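Local coordinates for protein salt-tolerant glutaminase (Micrococcus luteus, PDB 3AGD) that probably catalyses the hydrolysis of L-glutamine to L-glutamate and ammonium, and belongs to the glutaminase family, at residues G48-A53 and D203-G208; S66-Y71 and G264-L269; M207-A212 and I216-G221. All coordinates share one frame; numbering follows the deposited sequence.

In the fold
The three contacts lie in the glutaminase domain, around helix 201-212. Interaction 1 sets this helix against edge strand 50-54 of the five-stranded antiparallel sheet; interaction 3 joins its last turns to the loop that follows. Interaction 2 packs helix 67-78 on strand 264-269 of the same sheet. The centres of interactions 1 and 3 are 9 Å apart, and each lies 13 Å from that of interaction 2. Along the chain interactions 1 and 2 alternate, while interaction 3 is nested inside the loop closed by interaction 2. Helix 201-212 thus packs against the sheet, the following loop and Phe69 of helix 67-78, and interactions 1 and 3 also touch the second subunit.

Interaction 1: residues G48-A53 and D203-G208; sequences GRLHCA and DLAVMG
Leu50 of edge strand 50-54 reaches Ala205 and Val206 on helix 201-212 with the end of its side chain. Its CB does not point at the helix, and only further out does the chain swing over. CG stands anti to the backbone N (chi1 -173°), which carries the branch point out from the strand, yet CG is still 5.0 Å from Val206 CG2. At the tip the two methyls differ. CD1 is the one that touches: it sits across from two neighbouring methyls of the helix, 4.2 Å from Ala205 CB and likewise 4.2 Å from Val206 CG2. CD2 stays back, 4.6 Å from Val206 CG2. The side chains of Leu50 and Val206 cross at about a right angle, so they meet through a single pair of methyls and do not lie alongside one another. On the helix side, Ala205 CB points toward the strand. Val206 offers CG2, the branch beside its backbone N, because CG1 is the one anti to that N (chi1 178°).

The helix lies against a face of the antiparallel sheet of the beta-lactamase-like glutaminase fold. Ala205 also touches Ala42 and Ala44 of the next strand, and Leu50 touches Ala44, so the small alanines let helix and sheet come together. The second subunit lies close by: Arg49 forms a salt bridge with Asp349 of that subunit, and Trp369 of the same neighbour packs on Val206.

Between strand and helix the touch is purely apolar and slight, 84 Å² counting both sides. Dispersion between three methyls at van der Waals distance has no preferred direction, so the geometry here is set by shape, without the directional hold of a hydrogen bond.

Interaction 2: residues S66-Y71 and G264-L269; sequences SKPFTY and GVLGAL
The first turn of helix 67-78 faces the middle of strand 264-269, with Pro68 CA 9.6 Å from Leu266 CA, a gap bridged by side chains alone. This is a helix packed on the antiparallel sheet of the beta-lactamase-like glutaminase fold; Ser64 and Lys67, near the start of this helix, are consistent with the SxxK motif of beta-lactamase-like enzymes. Ser64 is known to bind L-glutamate, and the side chains of Pro68 and Ser64 are about 7 Å apart.

Leu266 projects from the strand toward the helix, its CG anti to the backbone N (chi1 -178°), and meets two residues. Phe69 comes from the opposite direction and presents the far end of its ring: CZ is 4.1 Å from Leu266 CG, an oblique approach. The Pro68 ring is the second partner, with its CG 4.2 Å from Leu266 CD1. Pro68 CG also lies over one face of the Phe69 ring, offset toward the rim, so proline and phenylalanine form one continuous apolar surface for the leucine.

Met237 of helix 227-240 touches both Pro68 and Leu266, while Met142 and Leu145 pack on Phe69. On the strand, Leu266 is backbone hydrogen-bonded to Lys258. Its second methyl, CD2, turns to helix 201-212 and packs against the CA of Gly208.

Interaction 3: residues M207-A212 and I216-G221; sequences MGACLA and IHPMTG
The His217 imidazole meets Cys210 SG at a slant, with the sulfur 4.1 Å from the ring centroid and 36° off the ring normal. The closest ring atom is CD2, as Cys210 SG lies 3.5 Å from His217 CD2. In the ring plane at the edge sits Met219 N, which donates to His217 ND1 (3.1 Å, N-H...N angle 158°); this fairly straight bond helps fix how the ring is rotated. At the other nitrogen NE2 has a weak hydrogen bond with Leu145 O.

The sulfur is placed by chi1 of Cys210 (-76°), which sets SG beside its own backbone N and anti to the carbonyl carbon, where it also reaches Pro218. Pro218 CB points toward the helix, and two other atoms of its ring do the touching: its CD lies 3.9 Å from Cys210 SG, and its CG meets the Ala209 methyl, Ala209 CB, at 3.8 Å.

These residues bring the chain back on itself. Helix 201-212 ends, and the loop leading to helix 227-240 folds along the helix's last turns, bringing His217 CA within 5.0 Å of Cys210 CA. At the bend Thr213 OG1 is within hydrogen-bonding reach of Ala209 O and Ile216 O, two acceptors for its one proton. The loop then closes a tight turn in which Gly221 N donates to His217 O at 2.8 Å, with Gly221 at positive phi. Trp369 of the second subunit meets the His217 ring and packs on Met219 and Thr220 within the turn; just before it, Ile216 packs on Ala382 of that subunit.

Interaction 1: residues G48-A53 and D203-G208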
# COMPACT_ATOMS: atom_id res chain seq x y z
N GLY A 48 9.73 -10.54 -13.85
CA GLY A 48 11.09 -10.62 -14.32
C GLY A 48 11.23 -9.98 -15.68
O GLY A 48 12.14 -10.30 -16.45
N ARG A 49 10.32 -9.07 -15.98
CA ARG A 49 10.33 -8.37 -17.25
C ARG A 49 10.86 -6.96 -17.08
O ARG A 49 10.77 -6.37 -16.00
CB ARG A 49 8.91 -8.32 -17.85
CG ARG A 49 8.29 -9.68 -18.07
CD ARG A 49 9.22 -10.59 -18.86
NE ARG A 49 8.74 -11.97 -18.88
CZ ARG A 49 7.77 -12.43 -19.66
NH1 ARG A 49 7.17 -11.61 -20.52
NH2 ARG A 49 7.39 -13.70 -19.57
N LEU A 50 11.41 -6.42 -18.16
CA LEU A 50 11.97 -5.08 -18.16
C LEU A 50 11.47 -4.36 -19.41
O LEU A 50 12.03 -4.51 -20.49
CB LEU A 50 13.50 -5.18 -18.16
CG LEU A 50 14.31 -3.90 -17.99
CD1 LEU A 50 13.94 -3.21 -16.68
CD2 LEU A 50 15.80 -4.25 -18.01
N HIS A 51 10.41 -3.58 -19.25
CA HIS A 51 9.84 -2.83 -20.36
C HIS A 51 10.44 -1.43 -20.34
O HIS A 51 10.36 -0.74 -19.33
CB HIS A 51 8.31 -2.74 -20.22
CG HIS A 51 7.65 -4.06 -19.93
ND1 HIS A 51 7.81 -5.16 -20.73
CD2 HIS A 51 6.81 -4.43 -18.94
CE1 HIS A 51 7.11 -6.17 -20.24
NE2 HIS A 51 6.49 -5.75 -19.16
N CYS A 52 11.05 -1.02 -21.45
CA CYS A 52 11.65 0.31 -21.50
C CYS A 52 11.49 1.01 -22.84
O CYS A 52 11.03 0.43 -23.81
CB CYS A 52 13.14 0.24 -21.17
SG CYS A 52 13.75 -1.38 -20.73
N ALA A 53 11.90 2.28 -22.86
CA ALA A 53 11.83 3.11 -24.06
C ALA A 53 12.74 4.32 -23.88
O ALA A 53 13.06 4.70 -22.75
CB ALA A 53 10.40 3.55 -24.31
N ASP A 203 18.81 0.18 -14.60
CA ASP A 203 19.37 -0.20 -13.31
C ASP A 203 18.41 0.20 -12.20
O ASP A 203 18.08 -0.61 -11.33
CB ASP A 203 20.71 0.50 -13.08
CG ASP A 203 21.81 -0.02 -13.98
OD1 ASP A 203 22.01 -1.25 -14.05
OD2 ASP A 203 22.49 0.82 -14.61
N LEU A 204 17.95 1.45 -12.24
CA LEU A 204 17.03 1.95 -11.22
C LEU A 204 15.75 1.13 -11.14
O LEU A 204 15.31 0.78 -10.05
CB LEU A 204 16.67 3.42 -11.50
CG LEU A 204 17.72 4.47 -11.11
CD1 LEU A 204 17.15 5.85 -11.38
CD2 LEU A 204 18.07 4.33 -9.64
N ALA A 205 15.17 0.82 -12.29
CA ALA A 205 13.94 0.04 -12.33
C ALA A 205 14.11 -1.28 -11.58
O ALA A 205 13.29 -1.63 -10.73
CB ALA A 205 13.53 -0.24 -13.78
N VAL A 206 15.18 -2.00 -11.89
CA VAL A 206 15.44 -3.28 -11.25
C VAL A 206 15.73 -3.12 -9.76
O VAL A 206 15.27 -3.91 -8.94
CB VAL A 206 16.63 -4.00 -11.92
CG1 VAL A 206 16.92 -5.31 -11.21
CG2 VAL A 206 16.29 -4.26 -13.40
N MET A 207 16.50 -2.10 -9.41
CA MET A 207 16.82 -1.83 -8.01
C MET A 207 15.51 -1.54 -7.28
O MET A 207 15.25 -2.07 -6.20
CB MET A 207 17.79 -0.64 -7.93
CG MET A 207 19.19 -0.96 -8.47
SD MET A 207 20.17 0.51 -8.87
CE MET A 207 20.79 0.95 -7.22
N GLY A 208 14.68 -0.70 -7.89
CA GLY A 208 13.40 -0.37 -7.29
C GLY A 208 12.52 -1.60 -7.12
O GLY A 208 11.85 -1.75 -6.09

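Interaction 2: residues S66-Y71 and G264-L269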
# COMPACT_ATOMS: atom_id res chain seq x y z
N SER A 66 20.30 7.22 -4.29
CA SER A 66 21.18 6.23 -3.68
C SER A 66 20.76 6.04 -2.23
O SER A 66 20.98 4.98 -1.64
CB SER A 66 22.62 6.73 -3.70
OG SER A 66 22.78 7.80 -2.78
N LYS A 67 20.16 7.08 -1.67
CA LYS A 67 19.74 7.08 -0.27
C LYS A 67 18.93 5.88 0.23
O LYS A 67 19.23 5.34 1.29
CB LYS A 67 19.02 8.39 0.03
CG LYS A 67 19.94 9.60 -0.09
CD LYS A 67 19.18 10.91 0.07
CE LYS A 67 20.13 12.10 0.03
NZ LYS A 67 19.38 13.38 0.14
N PRO A 68 17.90 5.46 -0.51
CA PRO A 68 17.15 4.31 0.00
C PRO A 68 17.97 3.03 0.08
O PRO A 68 17.73 2.18 0.94
CB PRO A 68 15.97 4.20 -0.96
CG PRO A 68 16.45 4.88 -2.20
CD PRO A 68 17.24 6.04 -1.69
N PHE A 69 18.95 2.90 -0.80
CA PHE A 69 19.78 1.70 -0.83
C PHE A 69 20.84 1.64 0.26
O PHE A 69 21.06 0.58 0.84
CB PHE A 69 20.38 1.55 -2.23
CG PHE A 69 19.33 1.55 -3.31
CD1 PHE A 69 19.27 2.59 -4.24
CD2 PHE A 69 18.36 0.56 -3.35
CE1 PHE A 69 18.24 2.65 -5.18
CE2 PHE A 69 17.32 0.61 -4.28
CZ PHE A 69 17.26 1.65 -5.20
N THR A 70 21.50 2.76 0.55
CA THR A 70 22.50 2.75 1.61
C THR A 70 21.77 2.58 2.94
O THR A 70 22.29 1.97 3.87
CB THR A 70 23.32 4.07 1.63
OG1 THR A 70 22.43 5.19 1.53
CG2 THR A 70 24.31 4.10 0.48
N TYR A 71 20.56 3.13 3.02
CA TYR A 71 19.74 3.03 4.22
C TYR A 71 19.44 1.55 4.48
O TYR A 71 19.52 1.08 5.60
CB TYR A 71 18.44 3.83 4.03
CG TYR A 71 17.51 3.88 5.23
CD1 TYR A 71 18.01 3.96 6.54
CD2 TYR A 71 16.13 3.94 5.05
CE1 TYR A 71 17.16 4.09 7.64
CE2 TYR A 71 15.26 4.08 6.14
CZ TYR A 71 15.78 4.16 7.43
OH TYR A 71 14.93 4.32 8.51
N GLY A 264 17.73 11.46 -12.64
CA GLY A 264 17.13 10.15 -12.44
C GLY A 264 16.09 10.06 -11.34
O GLY A 264 16.29 10.57 -10.23
N VAL A 265 14.97 9.41 -11.64
CA VAL A 265 13.91 9.22 -10.65
C VAL A 265 13.71 7.73 -10.38
O VAL A 265 13.58 6.93 -11.31
CB VAL A 265 12.55 9.80 -11.11
CG1 VAL A 265 11.53 9.66 -9.98
CG2 VAL A 265 12.71 11.25 -11.51
N LEU A 266 13.70 7.36 -9.11
CA LEU A 266 13.53 5.98 -8.69
C LEU A 266 12.12 5.79 -8.14
O LEU A 266 11.64 6.60 -7.33
CB LEU A 266 14.58 5.65 -7.63
CG LEU A 266 14.71 4.26 -6.98
CD1 LEU A 266 14.04 4.24 -5.64
CD2 LEU A 266 14.17 3.18 -7.90
N GLY A 267 11.45 4.74 -8.58
CA GLY A 267 10.11 4.45 -8.12
C GLY A 267 10.02 3.01 -7.66
O GLY A 267 10.68 2.13 -8.23
N ALA A 268 9.22 2.75 -6.63
CA ALA A 268 9.07 1.40 -6.12
C ALA A 268 7.66 1.24 -5.55
O ALA A 268 7.38 1.68 -4.43
CB ALA A 268 10.11 1.11 -5.06
N LEU A 269 6.79 0.61 -6.33
CA LEU A 269 5.40 0.38 -5.92
C LEU A 269 5.26 -1.07 -5.48
O LEU A 269 5.24 -1.99 -6.31
CB LEU A 269 4.47 0.69 -7.10
CG LEU A 269 2.97 0.53 -6.82
CD1 LEU A 269 2.59 1.43 -5.65
CD2 LEU A 269 2.17 0.88 -8.06

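Interaction 3: residues M207-A212 and I216-G221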
# COMPACT_ATOMS: atom_id res chain seq x y z
N MET A 207 16.50 -2.10 -9.41
CA MET A 207 16.82 -1.83 -8.01
C MET A 207 15.51 -1.54 -7.28
O MET A 207 15.25 -2.07 -6.20
CB MET A 207 17.79 -0.64 -7.93
CG MET A 207 19.19 -0.96 -8.47
SD MET A 207 20.17 0.51 -8.87
CE MET A 207 20.79 0.95 -7.22
N GLY A 208 14.68 -0.70 -7.89
CA GLY A 208 13.40 -0.37 -7.29
C GLY A 208 12.52 -1.60 -7.12
O GLY A 208 11.85 -1.75 -6.09
N ALA A 209 12.53 -2.48 -8.11
CA ALA A 209 11.73 -3.71 -8.06
C ALA A 209 12.13 -4.58 -6.87
O ALA A 209 11.27 -5.22 -6.25
CB ALA A 209 11.90 -4.50 -9.36
N CYS A 210 13.42 -4.62 -6.56
CA CYS A 210 13.91 -5.40 -5.42
C CYS A 210 13.22 -4.92 -4.15
O CYS A 210 12.98 -5.70 -3.23
CB CYS A 210 15.43 -5.25 -5.27
SG CYS A 210 16.44 -6.17 -6.48
N LEU A 211 12.93 -3.63 -4.09
CA LEU A 211 12.25 -3.06 -2.93
C LEU A 211 10.76 -3.35 -3.03
O LEU A 211 10.13 -3.71 -2.04
CB LEU A 211 12.47 -1.54 -2.88
CG LEU A 211 13.88 -1.00 -2.63
CD1 LEU A 211 13.88 0.53 -2.77
CD2 LEU A 211 14.36 -1.41 -1.24
N ALA A 212 10.20 -3.22 -4.23
CA ALA A 212 8.79 -3.45 -4.47
C ALA A 212 8.32 -4.87 -4.16
O ALA A 212 7.18 -5.06 -3.74
CB ALA A 212 8.44 -3.09 -5.91
N ILE A 216 13.06 -9.24 -2.91
CA ILE A 216 13.41 -10.33 -3.82
C ILE A 216 13.83 -9.82 -5.20
O ILE A 216 13.14 -9.00 -5.81
CB ILE A 216 12.22 -11.30 -3.99
CG1 ILE A 216 11.86 -11.91 -2.63
CG2 ILE A 216 12.56 -12.41 -4.98
CD1 ILE A 216 10.55 -12.67 -2.62
N HIS A 217 14.96 -10.29 -5.71
CA HIS A 217 15.41 -9.85 -7.02
C HIS A 217 14.48 -10.45 -8.07
O HIS A 217 14.33 -11.66 -8.16
CB HIS A 217 16.85 -10.26 -7.30
CG HIS A 217 17.51 -9.42 -8.35
ND1 HIS A 217 17.14 -9.48 -9.68
CD2 HIS A 217 18.43 -8.43 -8.26
CE1 HIS A 217 17.81 -8.56 -10.36
NE2 HIS A 217 18.59 -7.91 -9.51
N PRO A 218 13.84 -9.59 -8.87
CA PRO A 218 12.91 -10.03 -9.91
C PRO A 218 13.49 -10.92 -11.01
O PRO A 218 12.75 -11.66 -11.65
CB PRO A 218 12.37 -8.71 -10.46
CG PRO A 218 13.52 -7.79 -10.31
CD PRO A 218 14.06 -8.13 -8.93
N MET A 219 14.80 -10.86 -11.22
CA MET A 219 15.45 -11.64 -12.27
C MET A 219 15.97 -13.00 -11.82
O MET A 219 16.16 -13.90 -12.64
CB MET A 219 16.61 -10.86 -12.88
CG MET A 219 16.24 -9.47 -13.39
SD MET A 219 15.03 -9.48 -14.72
CE MET A 219 13.83 -8.36 -14.07
N THR A 220 16.22 -13.16 -10.52
CA THR A 220 16.76 -14.42 -10.01
C THR A 220 15.90 -15.11 -8.96
O THR A 220 16.05 -16.31 -8.72
CB THR A 220 18.16 -14.20 -9.41
OG1 THR A 220 18.05 -13.32 -8.28
CG2 THR A 220 19.11 -13.61 -10.44
N GLY A 221 15.00 -14.36 -8.33
CA GLY A 221 14.15 -14.93 -7.31
C GLY A 221 14.87 -15.06 -5.98
O GLY A 221 14.33 -15.58 -5.01